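Local atomic coordinates of uncharacterized CBS domain-containing proteins (Corynebacterium glutamicum, PDB entry 2P3H), a protein that is of unknown function but, as a predicted membrane protein with CBS domains and a CorC_HlyC transporter-associated domain, may take part in transport and possibly binds flavin adenine dinucleotide. Residues A[12-17]-A[26-31]; A[44-49]-A[90-95]; A[84-89]-A[95-100]. All coordinates share one frame; numbering follows the deposited sequence.

The three contacts belong to the small CorC_HlyC (transporter-associated) domain of the protein and share one antiparallel sheet. Contact 3 is the hairpin of strands 80-89 and 92-100; contact 1 packs helix 22-29 on strand 13-17 of the same sheet, and contact 2 packs helix 41-49 on the turn end of the hairpin, their centres about 16 Å apart on opposite sides of the chain's centre. Strand 92-100 lies beside strand 13-17, joining contacts 1 and 3: W14 O and L98 N, 2.8 Å apart, probably hydrogen-bond, and D17 OD1 meets K95 NZ in a salt bridge. Contacts 2 and 3 share K95, and L45 CD1 touches L96 CD1 at 3.8 Å.

Contact 1: A[12-17]-A[26-31]; sequences DKWLID and ERAIGY
W14 on strand 13-17 carries this contact by itself, laying its indole against A28 and I29 in the last turn of helix 22-29. It is helix-on-sheet packing within the transporter-associated domain. The first side-chain torsion of W14 (chi1 -56°) sets CG beside the backbone N and swings the ring toward the helix. The six-membered ring then receives I29 CG2 over one face: the methyl carbon is 3.8 Å from the ring centroid and only 12° off the ring normal, which defines a CH-pi contact. The nearest ring atom is CZ3, with I29 CG2 at 3.7 Å, so the methyl sits somewhat toward the rim. The two side chains cross at about a right angle. A28 meets the indole differently, its CB approaching W14 NE1 to 4.1 Å while its carbonyl comes obliquely to CZ2.

Farther along the strand, I16 turns to L98 and I6 instead of to the helix. On the helix side, I29 also packs on L81 and L63, and G30, with positive phi, ends the helical conformation just after it. A bound 1,2-ethanediol, probably from the crystallisation liquor, lies about 4 Å from the W14 side chain. The buried ring has its one polar atom satisfied: a water in the ring plane accepts from W14 NE1 at 3.0 Å and donates to A28 O at 2.7 Å.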
loop_
_atom_site.group_PDB
_atom_site.type_symbol
_atom_site.label_atom_id
_atom_site.label_comp_id
_atom_site.label_asym_id
_atom_site.label_seq_id
_atom_site.Cartn_x
_atom_site.Cartn_y
_atom_site.Cartn_z
ATOM N N ASP A 12 7.965 8.408 -6.154
ATOM C CA ASP A 12 7.674 7.059 -5.650
ATOM C C ASP A 12 7.417 7.063 -4.141
ATOM O O ASP A 12 7.593 6.043 -3.479
ATOM C CB ASP A 12 8.819 6.073 -5.992
ATOM C CG ASP A 12 8.936 5.797 -7.478
ATOM O OD1 ASP A 12 7.914 5.863 -8.193
ATOM O OD2 ASP A 12 10.071 5.519 -7.922
ATOM N N LYS A 13 6.988 8.207 -3.596
ATOM C CA LYS A 13 6.559 8.264 -2.189
ATOM C C LYS A 13 5.306 9.124 -2.042
ATOM O O LYS A 13 5.150 10.123 -2.758
ATOM C CB LYS A 13 7.668 8.814 -1.279
ATOM C CG LYS A 13 8.891 7.879 -1.144
ATOM C CD LYS A 13 9.873 8.438 -0.104
ATOM C CE LYS A 13 11.164 7.644 -0.093
ATOM N NZ LYS A 13 12.106 8.215 0.954
ATOM N N TRP A 14 4.417 8.715 -1.131
ATOM C CA TRP A 14 3.119 9.367 -0.935
ATOM C C TRP A 14 2.764 9.419 0.549
ATOM O O TRP A 14 3.187 8.577 1.352
ATOM C CB TRP A 14 1.987 8.606 -1.668
ATOM C CG TRP A 14 2.227 8.431 -3.134
ATOM C CD1 TRP A 14 1.734 9.211 -4.161
ATOM C CD2 TRP A 14 3.013 7.399 -3.745
ATOM N NE1 TRP A 14 2.202 8.714 -5.370
ATOM C CE2 TRP A 14 2.975 7.602 -5.127
ATOM C CE3 TRP A 14 3.758 6.313 -3.239
ATOM C CZ2 TRP A 14 3.660 6.767 -6.020
ATOM C CZ3 TRP A 14 4.422 5.482 -4.139
ATOM C CH2 TRP A 14 4.359 5.714 -5.506
ATOM N N LEU A 15 1.992 10.439 0.907
ATOM C CA LEU A 15 1.308 10.498 2.187
ATOM C C LEU A 15 -0.148 10.345 1.817
ATOM O O LEU A 15 -0.644 11.100 0.964
ATOM C CB LEU A 15 1.514 11.893 2.834
ATOM C CG LEU A 15 0.731 12.076 4.163
ATOM C CD1 LEU A 15 1.186 11.111 5.251
ATOM C CD2 LEU A 15 0.834 13.544 4.648
ATOM N N ILE A 16 -0.844 9.383 2.430
ATOM C CA ILE A 16 -2.258 9.167 2.096
ATOM C C ILE A 16 -3.106 9.003 3.345
ATOM O O ILE A 16 -2.598 8.660 4.419
ATOM C CB ILE A 16 -2.476 7.958 1.126
ATOM C CG1 ILE A 16 -2.316 6.620 1.870
ATOM C CG2 ILE A 16 -1.488 8.023 -0.077
ATOM C CD1 ILE A 16 -2.647 5.376 0.995
ATOM N N ASP A 17 -4.404 9.249 3.201
ATOM C CA ASP A 17 -5.368 8.999 4.274
ATOM C C ASP A 17 -5.597 7.513 4.524
ATOM O O ASP A 17 -5.453 6.677 3.625
ATOM C CB ASP A 17 -6.698 9.667 3.943
ATOM C CG ASP A 17 -6.607 11.171 3.981
ATOM O OD1 ASP A 17 -5.589 11.694 4.475
ATOM O OD2 ASP A 17 -7.555 11.835 3.516
ATOM N N GLU A 26 -3.827 2.251 -6.141
ATOM C CA GLU A 26 -3.270 1.572 -7.315
ATOM C C GLU A 26 -2.962 2.534 -8.472
ATOM O O GLU A 26 -1.904 2.446 -9.097
ATOM C CB GLU A 26 -4.202 0.442 -7.767
ATOM C CG GLU A 26 -4.342 -0.660 -6.734
ATOM C CD GLU A 26 -5.342 -1.718 -7.161
ATOM O OE1 GLU A 26 -6.228 -1.420 -8.001
ATOM O OE2 GLU A 26 -5.235 -2.856 -6.664
ATOM N N ARG A 27 -3.882 3.463 -8.751
ATOM C CA ARG A 27 -3.684 4.459 -9.803
ATOM C C ARG A 27 -2.447 5.319 -9.487
ATOM O O ARG A 27 -1.631 5.621 -10.381
ATOM C CB ARG A 27 -4.955 5.334 -9.925
ATOM C CG ARG A 27 -5.302 5.827 -11.313
ATOM C CD ARG A 27 -6.870 5.919 -11.566
ATOM N NE ARG A 27 -7.676 6.437 -10.425
ATOM C CZ ARG A 27 -8.682 5.793 -9.802
ATOM N NH1 ARG A 27 -9.066 4.576 -10.156
ATOM N NH2 ARG A 27 -9.312 6.367 -8.803
ATOM N N ALA A 28 -2.291 5.693 -8.218
ATOM C CA ALA A 28 -1.179 6.557 -7.789
ATOM C C ALA A 28 0.167 5.871 -7.918
ATOM O O ALA A 28 1.117 6.446 -8.442
ATOM C CB ALA A 28 -1.379 7.027 -6.337
ATOM N N ILE A 29 0.244 4.631 -7.458
ATOM C CA ILE A 29 1.535 3.953 -7.396
ATOM C C ILE A 29 1.884 3.227 -8.703
ATOM O O ILE A 29 3.049 2.839 -8.904
ATOM C CB ILE A 29 1.616 3.007 -6.195
ATOM C CG1 ILE A 29 0.748 1.761 -6.410
ATOM C CG2 ILE A 29 1.183 3.760 -4.891
ATOM C CD1 ILE A 29 0.751 0.819 -5.203
ATOM N N GLY A 30 0.885 3.055 -9.570
ATOM C CA GLY A 30 1.099 2.423 -10.892
ATOM C C GLY A 30 1.147 0.896 -10.895
ATOM O O GLY A 30 1.592 0.286 -11.880
ATOM N N TYR A 31 0.676 0.275 -9.819
ATOM C CA TYR A 31 0.693 -1.183 -9.628
ATOM C C TYR A 31 -0.611 -1.601 -8.953
ATOM O O TYR A 31 -1.112 -0.861 -8.122
ATOM C CB TYR A 31 1.803 -1.580 -8.650
ATOM C CG TYR A 31 3.226 -1.575 -9.159
ATOM C CD1 TYR A 31 4.025 -0.440 -9.048
ATOM C CD2 TYR A 31 3.796 -2.735 -9.685
ATOM C CE1 TYR A 31 5.365 -0.454 -9.499
ATOM C CE2 TYR A 31 5.120 -2.761 -10.129
ATOM C CZ TYR A 31 5.893 -1.623 -10.032
ATOM O OH TYR A 31 7.187 -1.670 -10.478
HETATM O O HOH W 1 1.383 9.172 -8.272
#

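Contact 2: A[44-49]-A[90-95]; sequences LLFDHA and RNVPVK
F46 and V92 are the residues whose CA atoms lie nearest across the two segments, 9.0 Å apart, a separation spanned by the aromatic side chain. Residues 44-49 are regular helix, with H48 N bonded to L44 O at 2.8 Å and A49 N to L45 O. The opposing segment leaves a tight reversal at R90 and N91, both with positive phi (53° and 68°), and becomes extended at V92 and P93. These values fit the two-residue type I' turn of a beta hairpin.

The F46 side chain, its CG lying beside the backbone N, sends the distal end of the ring into the bend. CZ reaches N91 O at 3.5 Å, and the carbonyl oxygen lies at the ring edge, in the ring plane, so the aromatic C-H side meets the partial negative charge. CE2 touches V92 CG1 and P93 CD, each at 4.0 Å, both obliquely. V92 crosses the F46 side chain at about a right angle.

No hydrogen bond joins the segments. F46 also rests on L53. In this helix-on-hairpin packing, F46 sets helix 41-49 onto the turn end of the beta hairpin 80-89/92-100, while neighbouring L45 packs on I83, I59 and I61 of the sheet.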
loop_
_atom_site.group_PDB
_atom_site.type_symbol
_atom_site.label_atom_id
_atom_site.label_comp_id
_atom_site.label_asym_id
_atom_site.label_seq_id
_atom_site.Cartn_x
_atom_site.Cartn_y
_atom_site.Cartn_z
ATOM N N LEU A 44 -6.804 -3.310 3.834
ATOM C CA LEU A 44 -5.730 -4.188 3.326
ATOM C C LEU A 44 -4.689 -4.446 4.419
ATOM O O LEU A 44 -4.263 -5.581 4.641
ATOM C CB LEU A 44 -5.071 -3.548 2.095
ATOM C CG LEU A 44 -3.756 -4.147 1.573
ATOM C CD1 LEU A 44 -3.950 -5.591 1.072
ATOM C CD2 LEU A 44 -3.201 -3.265 0.484
ATOM N N LEU A 45 -4.262 -3.370 5.080
ATOM C CA LEU A 45 -3.280 -3.451 6.166
ATOM C C LEU A 45 -3.747 -4.350 7.305
ATOM O O LEU A 45 -2.990 -5.231 7.747
ATOM C CB LEU A 45 -2.953 -2.056 6.702
ATOM C CG LEU A 45 -2.231 -1.092 5.774
ATOM C CD1 LEU A 45 -1.956 0.208 6.517
ATOM C CD2 LEU A 45 -0.943 -1.705 5.206
ATOM N N PHE A 46 -4.989 -4.168 7.763
ATOM C CA PHE A 46 -5.523 -5.054 8.794
ATOM C C PHE A 46 -5.557 -6.502 8.331
ATOM O O PHE A 46 -5.219 -7.415 9.095
ATOM C CB PHE A 46 -6.933 -4.630 9.233
ATOM C CG PHE A 46 -6.955 -3.479 10.205
ATOM C CD1 PHE A 46 -6.412 -3.612 11.483
ATOM C CD2 PHE A 46 -7.571 -2.269 9.864
ATOM C CE1 PHE A 46 -6.459 -2.543 12.402
ATOM C CE2 PHE A 46 -7.615 -1.190 10.771
ATOM C CZ PHE A 46 -7.062 -1.341 12.052
ATOM N N ASP A 47 -5.980 -6.716 7.087
ATOM C CA ASP A 47 -6.030 -8.068 6.549
ATOM C C ASP A 47 -4.632 -8.726 6.511
ATOM O O ASP A 47 -4.473 -9.871 6.955
ATOM C CB ASP A 47 -6.686 -8.043 5.174
ATOM C CG ASP A 47 -6.950 -9.433 4.635
ATOM O OD1 ASP A 47 -8.068 -9.931 4.798
ATOM O OD2 ASP A 47 -6.018 -10.023 4.075
ATOM N N HIS A 48 -3.634 -7.997 6.007
ATOM C CA HIS A 48 -2.233 -8.466 5.888
ATOM C C HIS A 48 -1.564 -8.723 7.252
ATOM O O HIS A 48 -0.949 -9.779 7.471
ATOM C CB HIS A 48 -1.411 -7.440 5.084
ATOM C CG HIS A 48 -0.023 -7.899 4.733
ATOM N ND1 HIS A 48 0.278 -8.493 3.522
ATOM C CD2 HIS A 48 1.136 -7.869 5.437
ATOM C CE1 HIS A 48 1.564 -8.802 3.495
ATOM N NE2 HIS A 48 2.106 -8.437 4.644
ATOM N N ALA A 49 -1.673 -7.758 8.165
ATOM C CA ALA A 49 -1.059 -7.885 9.488
ATOM C C ALA A 49 -1.802 -8.850 10.379
ATOM O O ALA A 49 -1.204 -9.419 11.295
ATOM C CB ALA A 49 -0.948 -6.518 10.161
ATOM N N ARG A 90 -8.725 6.292 17.108
ATOM C CA ARG A 90 -9.797 5.315 17.331
ATOM C C ARG A 90 -9.396 3.942 16.761
ATOM O O ARG A 90 -10.208 3.230 16.162
ATOM C CB ARG A 90 -11.143 5.817 16.763
ATOM C CG ARG A 90 -11.608 7.153 17.337
ATOM C CD ARG A 90 -13.145 7.289 17.435
ATOM N NE ARG A 90 -13.729 6.157 18.163
ATOM C CZ ARG A 90 -14.484 5.199 17.620
ATOM N NH1 ARG A 90 -14.893 4.209 18.366
ATOM N NH2 ARG A 90 -14.839 5.224 16.336
ATOM N N ASN A 91 -8.128 3.583 16.973
ATOM C CA ASN A 91 -7.586 2.251 16.651
ATOM C C ASN A 91 -7.491 1.932 15.168
ATOM O O ASN A 91 -7.288 0.778 14.800
ATOM C CB ASN A 91 -8.324 1.128 17.390
ATOM C CG ASN A 91 -7.965 1.078 18.854
ATOM O OD1 ASN A 91 -6.945 0.492 19.233
ATOM N ND2 ASN A 91 -8.784 1.722 19.684
ATOM N N VAL A 92 -7.618 2.956 14.328
ATOM C CA VAL A 92 -7.388 2.787 12.885
ATOM C C VAL A 92 -6.425 3.854 12.366
ATOM O O VAL A 92 -6.425 4.990 12.857
ATOM C CB VAL A 92 -8.692 2.779 12.028
ATOM C CG1 VAL A 92 -9.715 1.741 12.545
ATOM C CG2 VAL A 92 -9.327 4.135 11.981
ATOM N N PRO A 93 -5.571 3.487 11.392
ATOM C CA PRO A 93 -4.682 4.452 10.750
ATOM C C PRO A 93 -5.468 5.568 10.059
ATOM O O PRO A 93 -6.448 5.301 9.373
ATOM C CB PRO A 93 -3.968 3.623 9.691
ATOM C CG PRO A 93 -3.939 2.253 10.258
ATOM C CD PRO A 93 -5.334 2.123 10.892
ATOM N N VAL A 94 -5.031 6.800 10.258
ATOM C CA VAL A 94 -5.619 7.942 9.561
ATOM C C VAL A 94 -4.610 8.611 8.620
ATOM O O VAL A 94 -5.022 9.344 7.717
ATOM C CB VAL A 94 -6.272 8.961 10.516
ATOM C CG1 VAL A 94 -7.444 8.309 11.250
ATOM C CG2 VAL A 94 -5.246 9.556 11.485
ATOM N N LYS A 95 -3.314 8.344 8.823
ATOM C CA LYS A 95 -2.273 8.792 7.880
ATOM C C LYS A 95 -1.234 7.729 7.662
ATOM O O LYS A 95 -0.744 7.142 8.620
ATOM C CB LYS A 95 -1.596 10.072 8.365
ATOM C CG LYS A 95 -2.531 11.258 8.518
ATOM C CD LYS A 95 -2.908 11.883 7.179
ATOM C CE LYS A 95 -4.131 12.769 7.362
ATOM N NZ LYS A 95 -4.341 13.577 6.138
#

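Contact 3: A[84-89]-A[95-100]; sequences TVLEVE and KLALAL
T84 and A97 form the hydrogen-bonded antiparallel pair at one end of this contact, and E87 and K95 the one at the other; the strand directions differ by 159° and the axes approach to 4.7 Å. T84 N bonds to A97 O at 2.9 Å and A97 N returns to T84 O at 2.8 Å, both donors lying in the carbonyl plane. Between the pairs the register slips by one residue. L86 N and E87 N both address K95 O, at 2.9 Å and, weakly, 3.3 Å, while K95 N makes a weak bond to E87 O. L86, with psi -29°, is the extra residue, as in a classic beta bulge.

One water bridges the strands, donating to A97 O and hydrogen-bonding to T84 OG1.

Apolar contacts occupy both faces. V85 and L96, the non-hydrogen-bonded pair, lie side by side and meet through CG2 and CD2 at 3.9 Å. On the T84 and A97 side, L86 CD1 touches A97 CB at 3.8 Å.

The E87 and K95 side chains lie side by side without a salt bridge: E87 OE1 rests on K95 CG at 3.7 Å, yet K95 bends at chi2 (-76°), and its NZ instead reaches D17 on strand 13-17. Cohesion of the two strands therefore rests on backbone bonds and apolar packing, while the K95 ammonium pairs with D17 and so adds a salt bridge to the backbone link between strands 92-100 and 13-17.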
loop_
_atom_site.group_PDB
_atom_site.type_symbol
_atom_site.label_atom_id
_atom_site.label_comp_id
_atom_site.label_asym_id
_atom_site.label_seq_id
_atom_site.Cartn_x
_atom_site.Cartn_y
_atom_site.Cartn_z
ATOM N N THR A 84 4.086 2.791 6.163
ATOM C CA THR A 84 4.384 3.111 7.559
ATOM C C THR A 84 3.193 3.856 8.133
ATOM O O THR A 84 2.722 4.847 7.549
ATOM C CB THR A 84 5.644 4.002 7.678
ATOM O OG1 THR A 84 6.736 3.408 6.977
ATOM C CG2 THR A 84 6.008 4.214 9.157
ATOM N N VAL A 85 2.694 3.373 9.277
ATOM C CA VAL A 85 1.543 3.978 9.927
ATOM C C VAL A 85 2.051 5.219 10.654
ATOM O O VAL A 85 2.880 5.100 11.568
ATOM C CB VAL A 85 0.910 3.007 10.931
ATOM C CG1 VAL A 85 -0.247 3.704 11.634
ATOM C CG2 VAL A 85 0.470 1.694 10.219
ATOM N N LEU A 86 1.586 6.398 10.240
ATOM C CA LEU A 86 2.068 7.674 10.808
ATOM C C LEU A 86 1.162 8.275 11.884
ATOM O O LEU A 86 1.635 8.997 12.758
ATOM C CB LEU A 86 2.284 8.737 9.705
ATOM C CG LEU A 86 3.365 8.435 8.663
ATOM C CD1 LEU A 86 3.460 9.636 7.702
ATOM C CD2 LEU A 86 4.716 8.157 9.345
ATOM N N GLU A 87 -0.134 8.004 11.798
ATOM C CA GLU A 87 -1.090 8.517 12.771
ATOM C C GLU A 87 -2.197 7.496 12.919
ATOM O O GLU A 87 -2.667 6.958 11.919
ATOM C CB GLU A 87 -1.658 9.818 12.240
ATOM C CG GLU A 87 -2.221 10.804 13.239
ATOM C CD GLU A 87 -2.400 12.156 12.565
ATOM O OE1 GLU A 87 -3.430 12.357 11.887
ATOM O OE2 GLU A 87 -1.485 13.007 12.678
ATOM N N VAL A 88 -2.630 7.242 14.160
ATOM C CA VAL A 88 -3.760 6.345 14.439
ATOM C C VAL A 88 -4.797 7.135 15.245
ATOM O O VAL A 88 -4.453 7.945 16.116
ATOM C CB VAL A 88 -3.321 5.040 15.203
ATOM C CG1 VAL A 88 -4.531 4.189 15.638
ATOM C CG2 VAL A 88 -2.392 4.214 14.355
ATOM N N GLU A 89 -6.070 6.936 14.944
ATOM C CA GLU A 89 -7.133 7.525 15.771
ATOM C C GLU A 89 -8.213 6.483 15.896
ATOM O O GLU A 89 -8.539 5.837 14.915
ATOM C CB GLU A 89 -7.721 8.783 15.134
ATOM C CG GLU A 89 -6.755 9.959 15.018
ATOM C CD GLU A 89 -7.442 11.229 14.528
ATOM O OE1 GLU A 89 -8.692 11.225 14.359
ATOM O OE2 GLU A 89 -6.722 12.236 14.324
ATOM N N LYS A 95 -3.314 8.344 8.823
ATOM C CA LYS A 95 -2.273 8.792 7.880
ATOM C C LYS A 95 -1.234 7.729 7.662
ATOM O O LYS A 95 -0.744 7.142 8.620
ATOM C CB LYS A 95 -1.596 10.072 8.365
ATOM C CG LYS A 95 -2.531 11.258 8.518
ATOM C CD LYS A 95 -2.908 11.883 7.179
ATOM C CE LYS A 95 -4.131 12.769 7.362
ATOM N NZ LYS A 95 -4.341 13.577 6.138
ATOM N N LEU A 96 -0.867 7.508 6.399
ATOM C CA LEU A 96 0.086 6.435 6.053
ATOM C C LEU A 96 1.143 6.995 5.123
ATOM O O LEU A 96 0.834 7.775 4.226
ATOM C CB LEU A 96 -0.649 5.315 5.336
ATOM C CG LEU A 96 -1.726 4.624 6.171
ATOM C CD1 LEU A 96 -2.522 3.722 5.287
ATOM C CD2 LEU A 96 -1.058 3.848 7.305
ATOM N N ALA A 97 2.387 6.582 5.340
ATOM C CA ALA A 97 3.464 6.895 4.387
ATOM C C ALA A 97 3.640 5.699 3.476
ATOM O O ALA A 97 3.726 4.579 3.949
ATOM C CB ALA A 97 4.735 7.170 5.127
ATOM N N LEU A 98 3.672 5.944 2.170
ATOM C CA LEU A 98 3.847 4.846 1.189
ATOM C C LEU A 98 5.141 5.074 0.456
ATOM O O LEU A 98 5.438 6.193 0.038
ATOM C CB LEU A 98 2.706 4.875 0.164
ATOM C CG LEU A 98 1.488 4.008 0.498
ATOM C CD1 LEU A 98 0.830 4.354 1.856
ATOM C CD2 LEU A 98 0.489 4.096 -0.645
ATOM N N ALA A 99 5.931 4.008 0.289
ATOM C CA ALA A 99 7.122 4.126 -0.562
ATOM C C ALA A 99 7.202 2.922 -1.466
ATOM O O ALA A 99 7.130 1.781 -0.986
ATOM C CB ALA A 99 8.388 4.245 0.293
ATOM N N LEU A 100 7.349 3.166 -2.760
ATOM C CA LEU A 100 7.631 2.084 -3.704
ATOM C C LEU A 100 9.119 1.775 -3.609
ATOM O O LEU A 100 9.970 2.667 -3.783
ATOM C CB LEU A 100 7.161 2.500 -5.103
ATOM C CG LEU A 100 7.176 1.571 -6.302
ATOM C CD1 LEU A 100 6.232 0.421 -5.987
ATOM C CD2 LEU A 100 6.696 2.356 -7.520
HETATM O O HOH W 2 6.784 3.877 4.245
#